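Local coordinates for protein cystathionine gamma-synthase (Xanthomonas oryzae pv. oryzae KACC 10331, PDB 6LGO) that probably makes cystathionine, and perhaps cleaves it, using pyridoxal 5'-phosphate as cofactor, at residues A[42-47]-A[56-61]. The protein carries 1 engineered substitution. Sequence-based numbering, arbitrary orientation.
Sequences SNFSFD and DYTRSG. With EBO ((2~{S})-2-azanyl-4-[(3~{S})-3-[(~{E})-[2-methyl-3-oxidanyl-5-(phosphonomethyl)pyridin-4-yl]methylideneamino]-4-oxidanyl-4-oxidanylidene-butyl]sulfanyl-butanoic acid), chain F.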
loop_
_atom_site.group_PDB
_atom_site.type_symbol
_atom_site.label_atom_id
_atom_site.label_comp_id
_atom_site.label_asym_id
_atom_site.label_seq_id
_atom_site.Cartn_x
_atom_site.Cartn_y
_atom_site.Cartn_z
ATOM N N SER A 42 1.169 10.500 10.051
ATOM C CA SER A 42 0.207 10.922 11.122
ATOM C C SER A 42 0.391 12.419 11.379
ATOM O O SER A 42 -0.586 13.209 11.542
ATOM C CB SER A 42 0.443 10.114 12.344
ATOM O OG SER A 42 1.758 10.326 12.841
ATOM N N ASN A 43 1.635 12.859 11.333
ATOM C CA ASN A 43 1.961 14.223 11.759
ATOM C C ASN A 43 2.752 15.015 10.709
ATOM O O ASN A 43 3.266 14.435 9.719
ATOM C CB ASN A 43 2.654 14.119 13.102
ATOM C CG ASN A 43 3.928 13.316 13.122
ATOM O OD1 ASN A 43 4.670 13.365 14.133
ATOM N ND2 ASN A 43 4.201 12.588 12.079
ATOM N N PHE A 44 2.799 16.339 10.905
ATOM C CA PHE A 44 3.402 17.362 9.997
ATOM C C PHE A 44 4.211 18.333 10.874
ATOM O O PHE A 44 3.674 18.743 11.912
ATOM C CB PHE A 44 2.283 18.056 9.199
ATOM C CG PHE A 44 1.443 17.142 8.351
ATOM C CD1 PHE A 44 0.469 16.356 8.925
ATOM C CD2 PHE A 44 1.702 16.985 7.009
ATOM C CE1 PHE A 44 -0.257 15.470 8.149
ATOM C CE2 PHE A 44 0.945 16.138 6.222
ATOM C CZ PHE A 44 0.001 15.341 6.793
ATOM N N SER A 45 5.462 18.651 10.533
ATOM C CA SER A 45 6.250 19.676 11.253
ATOM C C SER A 45 5.482 21.002 11.292
ATOM O O SER A 45 4.636 21.305 10.402
ATOM C CB SER A 45 7.643 19.851 10.705
ATOM O OG SER A 45 7.533 20.132 9.317
ATOM N N PHE A 46 5.667 21.723 12.386
ATOM C CA PHE A 46 5.463 23.184 12.437
ATOM C C PHE A 46 6.661 23.857 11.752
ATOM O O PHE A 46 7.757 23.272 11.651
ATOM C CB PHE A 46 5.292 23.656 13.886
ATOM C CG PHE A 46 3.911 23.466 14.459
ATOM C CD1 PHE A 46 3.211 22.283 14.260
ATOM C CD2 PHE A 46 3.307 24.475 15.191
ATOM C CE1 PHE A 46 1.939 22.128 14.792
ATOM C CE2 PHE A 46 2.019 24.326 15.688
ATOM C CZ PHE A 46 1.351 23.148 15.514
ATOM N N ASP A 47 6.416 25.058 11.242
ATOM C CA ASP A 47 7.403 25.901 10.518
ATOM C C ASP A 47 8.007 26.855 11.546
ATOM O O ASP A 47 7.696 28.064 11.489
ATOM C CB ASP A 47 6.679 26.604 9.355
ATOM C CG ASP A 47 7.556 27.472 8.482
ATOM O OD1 ASP A 47 8.749 27.160 8.388
ATOM O OD2 ASP A 47 7.012 28.438 7.901
ATOM N N ASP A 56 -1.426 19.557 10.208
ATOM C CA ASP A 56 -0.750 19.371 11.504
ATOM C C ASP A 56 -0.864 17.892 11.923
ATOM O O ASP A 56 0.118 17.307 12.394
ATOM C CB ASP A 56 -1.309 20.388 12.502
ATOM C CG ASP A 56 -2.693 20.121 13.066
ATOM O OD1 ASP A 56 -3.656 20.275 12.347
ATOM O OD2 ASP A 56 -2.795 19.717 14.262
ATOM N N TYR A 57 -2.047 17.314 11.727
ATOM C CA TYR A 57 -2.387 15.969 12.205
ATOM C C TYR A 57 -3.481 15.342 11.363
ATOM O O TYR A 57 -4.520 15.974 11.107
ATOM C CB TYR A 57 -2.869 16.001 13.637
ATOM C CG TYR A 57 -2.850 14.627 14.269
ATOM C CD1 TYR A 57 -1.664 13.960 14.548
ATOM C CD2 TYR A 57 -4.021 14.057 14.687
ATOM C CE1 TYR A 57 -1.658 12.747 15.190
ATOM C CE2 TYR A 57 -4.031 12.840 15.320
ATOM C CZ TYR A 57 -2.852 12.166 15.572
ATOM O OH TYR A 57 -2.960 10.961 16.237
ATOM N N THR A 58 -3.221 14.094 10.981
ATOM C CA THR A 58 -3.974 13.387 9.908
ATOM C C THR A 58 -5.429 13.142 10.361
ATOM O O THR A 58 -6.279 13.160 9.454
ATOM C CB THR A 58 -3.207 12.167 9.378
ATOM O OG1 THR A 58 -2.264 12.654 8.428
ATOM C CG2 THR A 58 -4.111 11.145 8.734
ATOM N N ARG A 59 -5.718 12.948 11.653
ATOM C CA ARG A 59 -7.128 12.782 12.068
ATOM C C ARG A 59 -7.901 14.067 11.686
ATOM O O ARG A 59 -9.023 13.940 11.192
ATOM C CB ARG A 59 -7.268 12.555 13.579
ATOM C CG ARG A 59 -8.717 12.696 14.059
ATOM C CD ARG A 59 -8.901 12.081 15.448
ATOM N NE ARG A 59 -7.800 12.251 16.384
ATOM C CZ ARG A 59 -7.459 13.363 17.038
ATOM N NH1 ARG A 59 -8.115 14.482 16.797
ATOM N NH2 ARG A 59 -6.469 13.368 17.944
ATOM N N SER A 60 -7.272 15.241 11.826
ATOM C CA SER A 60 -7.900 16.575 11.601
ATOM C C SER A 60 -7.946 16.899 10.109
ATOM O O SER A 60 -8.908 17.509 9.652
ATOM C CB SER A 60 -7.142 17.664 12.315
ATOM O OG SER A 60 -6.909 17.339 13.690
ATOM N N GLY A 61 -6.900 16.576 9.377
ATOM C CA GLY A 61 -6.767 17.015 7.968
ATOM C C GLY A 61 -5.573 16.333 7.380
ATOM O O GLY A 61 -4.594 16.151 8.140
HETATM O O6 EBO F . 0.133 14.412 20.495
HETATM C C15 EBO F . -0.848 14.093 21.194
HETATM O O5 EBO F . -0.974 14.342 22.456
HETATM C C8 EBO F . -1.845 13.359 20.361
HETATM C C9 EBO F . -2.480 14.171 19.137
HETATM C C10 EBO F . -2.325 15.729 19.127
HETATM S S EBO F . -3.163 16.171 17.736
HETATM C C11 EBO F . -3.933 17.583 18.335
HETATM C C12 EBO F . -4.157 18.479 17.182
HETATM C C13 EBO F . -5.326 18.210 16.287
HETATM C C14 EBO F . -6.645 18.002 16.980
HETATM O O4 EBO F . -6.903 16.915 17.496
HETATM O O3 EBO F . -7.552 18.823 16.968
HETATM N N2 EBO F . -5.280 19.362 15.380
HETATM N N1 EBO F . -2.721 12.552 21.260
HETATM C C7 EBO F . -3.540 11.692 20.878
HETATM C C3 EBO F . -4.277 10.854 21.812
HETATM C C2 EBO F . -3.776 10.722 23.166
HETATM O O7 EBO F . -2.620 11.309 23.616
HETATM C C4 EBO F . -5.508 10.100 21.353
HETATM C C6 EBO F . -6.161 9.893 19.983
HETATM P P EBO F . -5.658 9.708 18.185
HETATM O O2 EBO F . -4.916 10.904 17.531
HETATM O O1 EBO F . -7.061 9.958 17.493
HETATM O O EBO F . -5.283 8.571 17.312
HETATM C C5 EBO F . -6.064 9.393 22.528
HETATM N N EBO F . -5.606 9.242 23.815
HETATM C C1 EBO F . -4.507 9.871 24.153
HETATM C C EBO F . -3.846 9.757 25.467
HETATM O O HOH W 1 2.090 18.312 13.990
#
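With CG anti to its carbonyl carbon (chi1 -59°), Phe-44 points toward 56-61 and crosses the Thr-58 side chain at about a right angle, whereas Tyr-57, with CG anti to its backbone N (chi1 -164°), sends its ring past the carbonyl of Ser-42 to the ligand EBO. The irregular segments run antiparallel with a single bridge, Asn-43 to Tyr-57. Thr-58 N donates to Ser-42 O at 2.8 Å, and a weak bond of 3.2 Å runs from Phe-44 N to Asp-56 O. Water 1 spans Phe-44 O and Asp-56 O. The ring of Phe-44 turns its edge to Asp-56 O and, through CE1, to Thr-58 OG1 at 3.5 Å; that hydroxyl is bonded to Ser-41 O.

On the other side of 56-61, one face of the Tyr-57 ring carries the sulfur of EBO, a cofactor-homolanthionine Schiff base. Arg-59 grips the modelled phosphonate, NE reaching EBO O1 at 2.7 Å and NH2 EBO O2 at 2.9 Å, while Asp-56 OD2 accepts from EBO N2 at 2.7 Å. Lys-209 of the second subunit, the predicted cofactor lysine, bonds Tyr-57 OH, so this loop completes the neighbour's active site. Both segments belong to the connection between helices 16-21 and 63-76.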